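Local coordinates for minor fimbrium anchoring subunit Mfa2 (PDB 5NFI), which attaches the minor fimbriae of Porphyromonas gingivalis to the outer membrane through its interaction with Mfa1, and regulates their length, at residues 102-107 with 182-187; 161-166 with 200-205; 209-214 with 226-231. All coordinates share one frame; numbering follows the deposited sequence.

Interaction 1 of 3, residues 102-107 with 182-187; sequences KWATNI and TYYPGE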
loop_
_atom_site.group_PDB
_atom_site.type_symbol
_atom_site.label_atom_id
_atom_site.label_comp_id
_atom_site.label_asym_id
_atom_site.label_seq_id
_atom_site.Cartn_x
_atom_site.Cartn_y
_atom_site.Cartn_z
ATOM N N LYS A 102 5.411 6.869 16.651
ATOM C CA LYS A 102 5.747 6.085 15.467
ATOM C C LYS A 102 4.735 4.979 15.241
ATOM O O LYS A 102 4.990 4.049 14.480
ATOM C CB LYS A 102 7.151 5.490 15.560
ATOM C CG LYS A 102 8.218 6.570 15.532
ATOM C CD LYS A 102 9.612 6.087 15.097
ATOM C CE LYS A 102 9.626 4.915 14.151
ATOM N NZ LYS A 102 10.985 4.839 13.522
ATOM N N TRP A 103 3.588 5.078 15.906
ATOM C CA TRP A 103 2.544 4.084 15.735
ATOM C C TRP A 103 1.461 4.580 14.778
ATOM O O TRP A 103 0.853 5.624 14.983
ATOM C CB TRP A 103 1.939 3.701 17.090
ATOM C CG TRP A 103 2.863 2.826 17.940
ATOM C CD1 TRP A 103 3.697 3.241 18.939
ATOM C CD2 TRP A 103 3.049 1.407 17.830
ATOM N NE1 TRP A 103 4.384 2.173 19.458
ATOM C CE2 TRP A 103 4.009 1.036 18.801
ATOM C CE3 TRP A 103 2.500 0.418 17.006
ATOM C CZ2 TRP A 103 4.429 -0.288 18.978
ATOM C CZ3 TRP A 103 2.910 -0.890 17.175
ATOM C CH2 TRP A 103 3.870 -1.237 18.164
ATOM N N ALA A 104 1.239 3.815 13.726
ATOM C CA ALA A 104 0.193 4.090 12.766
ATOM C C ALA A 104 -1.203 4.002 13.384
ATOM O O ALA A 104 -1.428 3.176 14.272
ATOM C CB ALA A 104 0.305 3.112 11.600
ATOM N N THR A 105 -2.141 4.832 12.904
ATOM C CA THR A 105 -3.545 4.630 13.220
ATOM C C THR A 105 -3.948 3.265 12.684
ATOM O O THR A 105 -3.425 2.802 11.668
ATOM C CB THR A 105 -4.451 5.718 12.612
ATOM O OG1 THR A 105 -5.816 5.494 13.004
ATOM C CG2 THR A 105 -4.371 5.695 11.112
ATOM N N ASN A 106 -4.859 2.593 13.369
ATOM C CA ASN A 106 -5.238 1.258 12.933
ATOM C C ASN A 106 -6.056 1.296 11.655
ATOM O O ASN A 106 -7.165 1.837 11.655
ATOM C CB ASN A 106 -6.030 0.555 14.014
ATOM C CG ASN A 106 -6.544 -0.780 13.566
ATOM O OD1 ASN A 106 -5.943 -1.445 12.728
ATOM N ND2 ASN A 106 -7.682 -1.179 14.112
ATOM N N ILE A 107 -5.533 0.707 10.581
ATOM C CA ILE A 107 -6.230 0.764 9.313
ATOM C C ILE A 107 -6.747 -0.595 8.844
ATOM O O ILE A 107 -7.036 -0.771 7.656
ATOM C CB ILE A 107 -5.340 1.381 8.196
ATOM C CG1 ILE A 107 -4.159 0.468 7.855
ATOM C CG2 ILE A 107 -4.934 2.834 8.550
ATOM C CD1 ILE A 107 -3.238 1.044 6.840
ATOM N N THR A 182 7.352 3.325 10.407
ATOM C CA THR A 182 6.065 3.397 11.058
ATOM C C THR A 182 5.727 2.029 11.604
ATOM O O THR A 182 5.776 1.030 10.883
ATOM C CB THR A 182 4.952 3.838 10.086
ATOM O OG1 THR A 182 5.264 5.119 9.530
ATOM C CG2 THR A 182 3.627 3.909 10.793
ATOM N N TYR A 183 5.382 1.969 12.877
ATOM C CA TYR A 183 4.968 0.706 13.438
ATOM C C TYR A 183 3.482 0.522 13.188
ATOM O O TYR A 183 2.714 1.462 13.337
ATOM C CB TYR A 183 5.315 0.639 14.928
ATOM C CG TYR A 183 6.769 0.323 15.137
ATOM C CD1 TYR A 183 7.728 1.324 15.143
ATOM C CD2 TYR A 183 7.195 -0.995 15.286
ATOM C CE1 TYR A 183 9.075 1.025 15.316
ATOM C CE2 TYR A 183 8.536 -1.308 15.461
ATOM C CZ TYR A 183 9.471 -0.296 15.470
ATOM O OH TYR A 183 10.801 -0.617 15.635
ATOM N N TYR A 184 3.084 -0.683 12.786
ATOM C CA TYR A 184 1.661 -0.969 12.577
ATOM C C TYR A 184 1.048 -1.820 13.693
ATOM O O TYR A 184 1.656 -2.800 14.149
ATOM C CB TYR A 184 1.450 -1.645 11.222
ATOM C CG TYR A 184 1.669 -0.689 10.084
ATOM C CD1 TYR A 184 2.936 -0.490 9.560
ATOM C CD2 TYR A 184 0.613 0.043 9.553
ATOM C CE1 TYR A 184 3.144 0.389 8.530
ATOM C CE2 TYR A 184 0.810 0.923 8.523
ATOM C CZ TYR A 184 2.075 1.093 8.011
ATOM O OH TYR A 184 2.278 1.980 6.983
ATOM N N PRO A 185 -0.172 -1.441 14.124
ATOM C CA PRO A 185 -0.882 -2.006 15.273
ATOM C C PRO A 185 -1.153 -3.490 15.111
ATOM O O PRO A 185 -2.032 -3.880 14.349
ATOM C CB PRO A 185 -2.192 -1.224 15.301
ATOM C CG PRO A 185 -1.959 -0.028 14.463
ATOM C CD PRO A 185 -0.996 -0.447 13.421
ATOM N N GLY A 186 -0.404 -4.305 15.845
ATOM C CA GLY A 186 -0.535 -5.744 15.754
ATOM C C GLY A 186 -1.503 -6.334 16.752
ATOM O O GLY A 186 -1.127 -6.672 17.874
ATOM N N GLU A 187 -2.759 -6.465 16.343
ATOM C CA GLU A 187 -3.753 -7.091 17.196
ATOM C C GLU A 187 -3.506 -8.601 17.232
ATOM O O GLU A 187 -3.233 -9.227 16.198
ATOM C CB GLU A 187 -5.162 -6.740 16.719
ATOM C CG GLU A 187 -5.433 -5.241 16.823
ATOM C CD GLU A 187 -5.231 -4.690 18.242
ATOM O OE1 GLU A 187 -5.712 -5.321 19.211
ATOM O OE2 GLU A 187 -4.571 -3.632 18.385
#
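Trp-103 and Tyr-183 meet because both turn the ring toward the backbone N, CG lying anti to the carbonyl carbon in each (chi1 -73° and -79°). The CA-CB bond of Trp-103 leads away from 182-187, yet the torsion brings the six-membered half of the indole back over that segment. Tyr-183 CB then sits over one indole face, 3.6 Å from the centroid of the six-membered ring, in a CH-pi contact displaced toward the rim near CE3 and CZ3. The two rings are set obliquely, their planes 44° apart. Farther out, Lys-102 bends at its third torsion and brings CE to 4.1 Å from CE1 of Tyr-183. Lys-102 O lies in the phenol plane at the CD1 edge, close to CB.

The backbones join in a single beta bridge. Tyr-183 N donates to this same Lys-102 O at 2.7 Å, and Ala-104 N donates to Tyr-183 O at 2.8 Å; both bonds are nearly straight. Next to this bridge Ala-104 CB packs against Thr-182 CG2 (3.5 Å) and Tyr-184 CD2 (3.7 Å), and Pro-185 CG reaches Asn-106 CA at 3.8 Å.

Tyr-184 OH bonds to Asn-167. Leu-97 of strand 93-100, the antiparallel partner of 103-104, touches Ala-104, Ile-107 and Tyr-184. Strand 182-190 pairs in turn with 159-165 and 196-202, and the short strand 103-104 bridges onto it.

Interaction 2 of 3, residues 161-166 with 200-205; sequences IKLASS and FTTLKL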
loop_
_atom_site.group_PDB
_atom_site.type_symbol
_atom_site.label_atom_id
_atom_site.label_comp_id
_atom_site.label_asym_id
_atom_site.label_seq_id
_atom_site.Cartn_x
_atom_site.Cartn_y
_atom_site.Cartn_z
ATOM N N ILE A 161 4.914 -9.391 18.338
ATOM C CA ILE A 161 5.252 -9.262 16.939
ATOM C C ILE A 161 5.023 -7.825 16.495
ATOM O O ILE A 161 3.992 -7.204 16.805
ATOM C CB ILE A 161 4.449 -10.241 16.083
ATOM C CG1 ILE A 161 4.679 -11.668 16.618
ATOM C CG2 ILE A 161 4.882 -10.145 14.625
ATOM C CD1 ILE A 161 3.816 -12.744 15.998
ATOM N N LYS A 162 6.029 -7.295 15.808
ATOM C CA LYS A 162 6.021 -5.927 15.350
ATOM C C LYS A 162 6.369 -5.853 13.888
ATOM O O LYS A 162 7.189 -6.627 13.389
ATOM C CB LYS A 162 7.000 -5.078 16.145
ATOM C CG LYS A 162 6.640 -4.919 17.590
ATOM C CD LYS A 162 7.548 -3.913 18.236
ATOM C CE LYS A 162 7.611 -4.121 19.740
ATOM N NZ LYS A 162 8.339 -3.001 20.430
ATOM N N LEU A 163 5.745 -4.894 13.213
ATOM C CA LEU A 163 5.968 -4.651 11.801
ATOM C C LEU A 163 6.224 -3.167 11.567
ATOM O O LEU A 163 5.304 -2.330 11.682
ATOM C CB LEU A 163 4.765 -5.121 10.989
ATOM C CG LEU A 163 4.822 -4.977 9.469
ATOM C CD1 LEU A 163 5.847 -5.924 8.855
ATOM C CD2 LEU A 163 3.447 -5.238 8.906
ATOM N N ALA A 164 7.473 -2.844 11.251
ATOM C CA ALA A 164 7.861 -1.474 10.964
ATOM C C ALA A 164 8.081 -1.271 9.468
ATOM O O ALA A 164 8.636 -2.132 8.784
ATOM C CB ALA A 164 9.107 -1.101 11.723
ATOM N N SER A 165 7.654 -0.129 8.952
ATOM C CA SER A 165 7.917 0.153 7.557
ATOM C C SER A 165 7.866 1.639 7.283
ATOM O O SER A 165 6.987 2.330 7.779
ATOM C CB SER A 165 6.914 -0.584 6.682
ATOM O OG SER A 165 7.140 -0.300 5.317
ATOM N N SER A 166 8.810 2.136 6.498
ATOM C CA SER A 166 8.753 3.523 6.039
ATOM C C SER A 166 7.845 3.645 4.836
ATOM O O SER A 166 8.283 4.068 3.765
ATOM C CB SER A 166 10.150 4.035 5.692
ATOM O OG SER A 166 10.959 4.066 6.856
ATOM N N PHE A 200 -1.707 -7.579 10.930
ATOM C CA PHE A 200 -1.345 -6.207 10.602
ATOM C C PHE A 200 -1.992 -5.774 9.290
ATOM O O PHE A 200 -2.062 -6.548 8.334
ATOM C CB PHE A 200 0.176 -6.044 10.469
ATOM C CG PHE A 200 0.943 -6.501 11.659
ATOM C CD1 PHE A 200 1.258 -7.839 11.827
ATOM C CD2 PHE A 200 1.362 -5.596 12.613
ATOM C CE1 PHE A 200 1.971 -8.259 12.933
ATOM C CE2 PHE A 200 2.080 -6.010 13.729
ATOM C CZ PHE A 200 2.380 -7.331 13.893
ATOM N N THR A 201 -2.458 -4.538 9.232
ATOM C CA THR A 201 -2.764 -3.973 7.945
ATOM C C THR A 201 -1.773 -2.851 7.703
ATOM O O THR A 201 -1.756 -1.843 8.421
ATOM C CB THR A 201 -4.205 -3.446 7.842
ATOM O OG1 THR A 201 -5.124 -4.495 8.154
ATOM C CG2 THR A 201 -4.466 -2.974 6.429
ATOM N N THR A 202 -0.929 -3.029 6.702
ATOM C CA THR A 202 0.065 -2.021 6.430
ATOM C C THR A 202 -0.170 -1.478 5.027
ATOM O O THR A 202 -1.055 -1.944 4.320
ATOM C CB THR A 202 1.490 -2.584 6.573
ATOM O OG1 THR A 202 2.446 -1.549 6.315
ATOM C CG2 THR A 202 1.715 -3.718 5.604
ATOM N N LEU A 203 0.608 -0.494 4.615
ATOM C CA LEU A 203 0.425 0.015 3.278
ATOM C C LEU A 203 1.405 -0.711 2.369
ATOM O O LEU A 203 1.544 -1.931 2.479
ATOM C CB LEU A 203 0.585 1.536 3.238
ATOM C CG LEU A 203 -0.485 2.236 4.089
ATOM C CD1 LEU A 203 -0.263 3.724 4.141
ATOM C CD2 LEU A 203 -1.882 1.928 3.556
ATOM N N LYS A 204 2.054 0.014 1.461
ATOM C CA LYS A 204 2.780 -0.612 0.353
ATOM C C LYS A 204 4.026 -1.372 0.813
ATOM O O LYS A 204 4.802 -0.895 1.645
ATOM C CB LYS A 204 3.163 0.445 -0.691
ATOM C CG LYS A 204 3.811 -0.102 -1.955
ATOM C CD LYS A 204 2.935 0.143 -3.164
ATOM C CE LYS A 204 3.738 0.619 -4.365
ATOM N NZ LYS A 204 4.717 -0.412 -4.850
ATOM N N LEU A 205 4.197 -2.567 0.262
ATOM C CA LEU A 205 5.365 -3.374 0.548
ATOM C C LEU A 205 6.293 -3.402 -0.642
ATOM O O LEU A 205 6.075 -4.135 -1.592
ATOM C CB LEU A 205 4.962 -4.796 0.915
ATOM C CG LEU A 205 4.004 -4.861 2.093
ATOM C CD1 LEU A 205 3.531 -6.276 2.281
ATOM C CD2 LEU A 205 4.684 -4.335 3.330
#
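The phenyl ring of Phe-200 carries Leu-163 CB over one face, 3.8 Å above the plane and shifted toward the CD2-CE2 rim, while Ile-161 O lies in the ring plane at the edge, nearest CZ. The face contact is a CH-pi interaction, with Leu-163 CB 19° off the ring normal. Close to CZ and CE1 comes Ile-161 CG2, 3.8 Å from CZ, with the isoleucine and phenylalanine side chains crossing at about a right angle.

Leu-163 adds a second touch on the same side chain. Its CG stands opposite the backbone N (chi1 -179°), and chi2 of 69° then sets CD2 beside CB of Phe-200, at 3.7 Å. The same methyl group meets Thr-202 CG2 at 4.0 Å, so one leucine spans two residues of strand 196-202 whose side chains point the same way.

The two strands run parallel with axes 9.1 Å apart, too far for direct pairing: strand 182-190 lies between them and pairs with both. Ser-165 OG and Thr-202 OG1 turn their polar ends to other partners, Asn-211 and Asn-167 respectively.

No hydrogen bond links 161-166 to 200-205, and the buried contact rests on apolar side chains that point toward each other from the two strands. The carbonyl oxygen of Ile-161 at the ring edge is consistent with a weak attraction to the slightly positive ring hydrogens.

Interaction 3 of 3, residues 209-214 with 226-231; sequences HENTLS and RTDLVG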
loop_
_atom_site.group_PDB
_atom_site.type_symbol
_atom_site.label_atom_id
_atom_site.label_comp_id
_atom_site.label_asym_id
_atom_site.label_seq_id
_atom_site.Cartn_x
_atom_site.Cartn_y
_atom_site.Cartn_z
ATOM N N HIS A 209 13.514 0.702 1.301
ATOM C CA HIS A 209 13.394 1.321 2.616
ATOM C C HIS A 209 13.049 0.228 3.612
ATOM O O HIS A 209 12.847 -0.927 3.232
ATOM C CB HIS A 209 12.320 2.405 2.618
ATOM C CG HIS A 209 11.049 1.973 1.956
ATOM N ND1 HIS A 209 10.725 2.329 0.664
ATOM C CD2 HIS A 209 10.049 1.170 2.388
ATOM C CE1 HIS A 209 9.569 1.778 0.338
ATOM N NE2 HIS A 209 9.140 1.067 1.366
ATOM N N GLU A 210 12.959 0.594 4.883
ATOM C CA GLU A 210 12.829 -0.396 5.936
ATOM C C GLU A 210 11.503 -1.124 5.857
ATOM O O GLU A 210 10.461 -0.506 5.666
ATOM C CB GLU A 210 12.983 0.265 7.303
ATOM C CG GLU A 210 12.900 -0.690 8.469
ATOM C CD GLU A 210 13.263 -0.016 9.770
ATOM O OE1 GLU A 210 12.647 -0.335 10.816
ATOM O OE2 GLU A 210 14.162 0.855 9.732
ATOM N N ASN A 211 11.550 -2.444 5.977
ATOM C CA ASN A 211 10.344 -3.244 6.080
ATOM C C ASN A 211 10.610 -4.357 7.069
ATOM O O ASN A 211 10.700 -5.518 6.692
ATOM C CB ASN A 211 9.927 -3.819 4.719
ATOM C CG ASN A 211 9.545 -2.738 3.710
ATOM O OD1 ASN A 211 8.421 -2.235 3.716
ATOM N ND2 ASN A 211 10.483 -2.388 2.833
ATOM N N THR A 212 10.736 -3.980 8.335
ATOM C CA THR A 212 11.225 -4.851 9.382
ATOM C C THR A 212 10.139 -5.608 10.128
ATOM O O THR A 212 9.317 -5.016 10.818
ATOM C CB THR A 212 12.035 -4.045 10.396
ATOM O OG1 THR A 212 13.161 -3.465 9.730
ATOM C CG2 THR A 212 12.520 -4.944 11.523
ATOM N N LEU A 213 10.148 -6.928 9.979
ATOM C CA LEU A 213 9.333 -7.812 10.802
ATOM C C LEU A 213 10.191 -8.208 11.992
ATOM O O LEU A 213 11.378 -8.496 11.820
ATOM C CB LEU A 213 8.878 -9.038 10.019
ATOM C CG LEU A 213 8.003 -10.017 10.798
ATOM C CD1 LEU A 213 6.674 -9.364 11.124
ATOM C CD2 LEU A 213 7.806 -11.319 10.019
ATOM N N SER A 214 9.623 -8.195 13.197
ATOM C CA SER A 214 10.435 -8.485 14.373
ATOM C C SER A 214 9.653 -9.137 15.501
ATOM O O SER A 214 8.438 -8.942 15.615
ATOM C CB SER A 214 11.059 -7.222 14.901
ATOM O OG SER A 214 10.194 -6.675 15.870
ATOM N N ARG A 226 14.665 -10.424 14.095
ATOM C CA ARG A 226 14.494 -9.273 13.212
ATOM C C ARG A 226 14.888 -9.621 11.775
ATOM O O ARG A 226 15.977 -10.133 11.536
ATOM C CB ARG A 226 15.320 -8.087 13.719
ATOM C CG ARG A 226 15.776 -7.131 12.625
ATOM C CD ARG A 226 16.533 -5.938 13.187
ATOM N NE ARG A 226 15.625 -4.975 13.812
ATOM C CZ ARG A 226 15.216 -3.841 13.243
ATOM N NH1 ARG A 226 15.638 -3.513 12.023
ATOM N NH2 ARG A 226 14.385 -3.029 13.894
ATOM N N THR A 227 14.002 -9.358 10.819
ATOM C CA THR A 227 14.351 -9.522 9.396
ATOM C C THR A 227 13.629 -8.524 8.482
ATOM O O THR A 227 12.532 -8.044 8.801
ATOM C CB THR A 227 14.032 -10.940 8.879
ATOM O OG1 THR A 227 14.493 -11.065 7.531
ATOM C CG2 THR A 227 12.542 -11.210 8.896
ATOM N N ASP A 228 14.228 -8.208 7.342
ATOM C CA ASP A 228 13.492 -7.413 6.374
ATOM C C ASP A 228 12.526 -8.285 5.591
ATOM O O ASP A 228 12.945 -9.115 4.778
ATOM C CB ASP A 228 14.415 -6.692 5.405
ATOM C CG ASP A 228 13.671 -5.690 4.560
ATOM O OD1 ASP A 228 13.556 -4.520 4.993
ATOM O OD2 ASP A 228 13.162 -6.080 3.485
ATOM N N LEU A 229 11.237 -8.074 5.839
ATOM C CA LEU A 229 10.156 -8.815 5.201
ATOM C C LEU A 229 10.230 -8.839 3.679
ATOM O O LEU A 229 10.079 -9.893 3.055
ATOM C CB LEU A 229 8.820 -8.229 5.626
ATOM C CG LEU A 229 7.599 -9.073 5.278
ATOM C CD1 LEU A 229 7.899 -10.545 5.553
ATOM C CD2 LEU A 229 6.391 -8.608 6.087
ATOM N N VAL A 230 10.465 -7.682 3.076
ATOM C CA VAL A 230 10.518 -7.623 1.633
ATOM C C VAL A 230 11.734 -8.396 1.124
ATOM O O VAL A 230 11.621 -9.193 0.180
ATOM C CB VAL A 230 10.539 -6.166 1.128
ATOM C CG1 VAL A 230 10.869 -6.109 -0.358
ATOM C CG2 VAL A 230 9.198 -5.511 1.396
ATOM N N GLY A 231 12.885 -8.173 1.752
ATOM C CA GLY A 231 14.092 -8.903 1.403
ATOM C C GLY A 231 13.900 -10.410 1.469
ATOM O O GLY A 231 14.171 -11.123 0.502
HETATM O O HOH W 1 12.809 -3.508 2.461
#
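Asn-211 N donates to Asp-228 OD1 at 3.0 Å, approaching on the syn side and 32° out of the carboxylate plane. Asn-211 O in turn accepts at 2.7 Å from the N of Leu-229, the first residue of the helix that follows. The other carboxylate oxygen, Asp-228 OD2, takes Gly-231 N at 2.7 Å with an angle of 167° at the hydrogen, using its anti lone pair. The carboxylate thus divides its work, one oxygen gripping the neighbouring strand and the other capping the helix. A water accepts from Asn-211 ND2 at 2.6 Å and gives a weak bond to Asp-228 OD2. The same amide is held from outside the pair, its OD1 by Ser-165 OG and its ND2 by Glu-206 O.

Farther along, Leu-213 and Thr-227 form a hydrogen-bonded pair, each N reaching the partner O at 2.9 Å. Non-hydrogen-bonded pairs flank it: Thr-212 with Asp-228 and Ser-214 with Arg-226.

Packing surrounds these bonds. Arg-226 bends at its third torsion and lays its guanidinium over Thr-212, whose CG2 sits 3.3 Å above the centre of one face. Val-230 CG2 lies 3.6 Å from Asn-211 CG, and Leu-229 packs on Leu-163 of strand 159-165.

Strands 211-217 and 222-228 form an antiparallel beta hairpin whose second strand passes straight into helix 229-233, with Asp-228 as a classical aspartate N-cap at the junction.

How the interactions relate
Interactions 1 and 2 have centres 8 Å apart and interlock along the chain, their segments alternating; interaction 3 follows both, centred 9 Å from interaction 2 and 15 Å from interaction 1. Strand 159-165 connects them, pairing on one side with strand 182-190 and on the other with strand 211-217. Backbone N-to-O pairs mark these seams: Tyr-184 N meets Leu-163 O at 3.0 Å, and Thr-212 N meets Ala-164 O at 2.8 Å. Neighbouring strands thus link the docked strand 103-104 to the 211-228 hairpin, a beta-rich build in keeping with the transthyretin-like clan to which this anchoring subunit belongs.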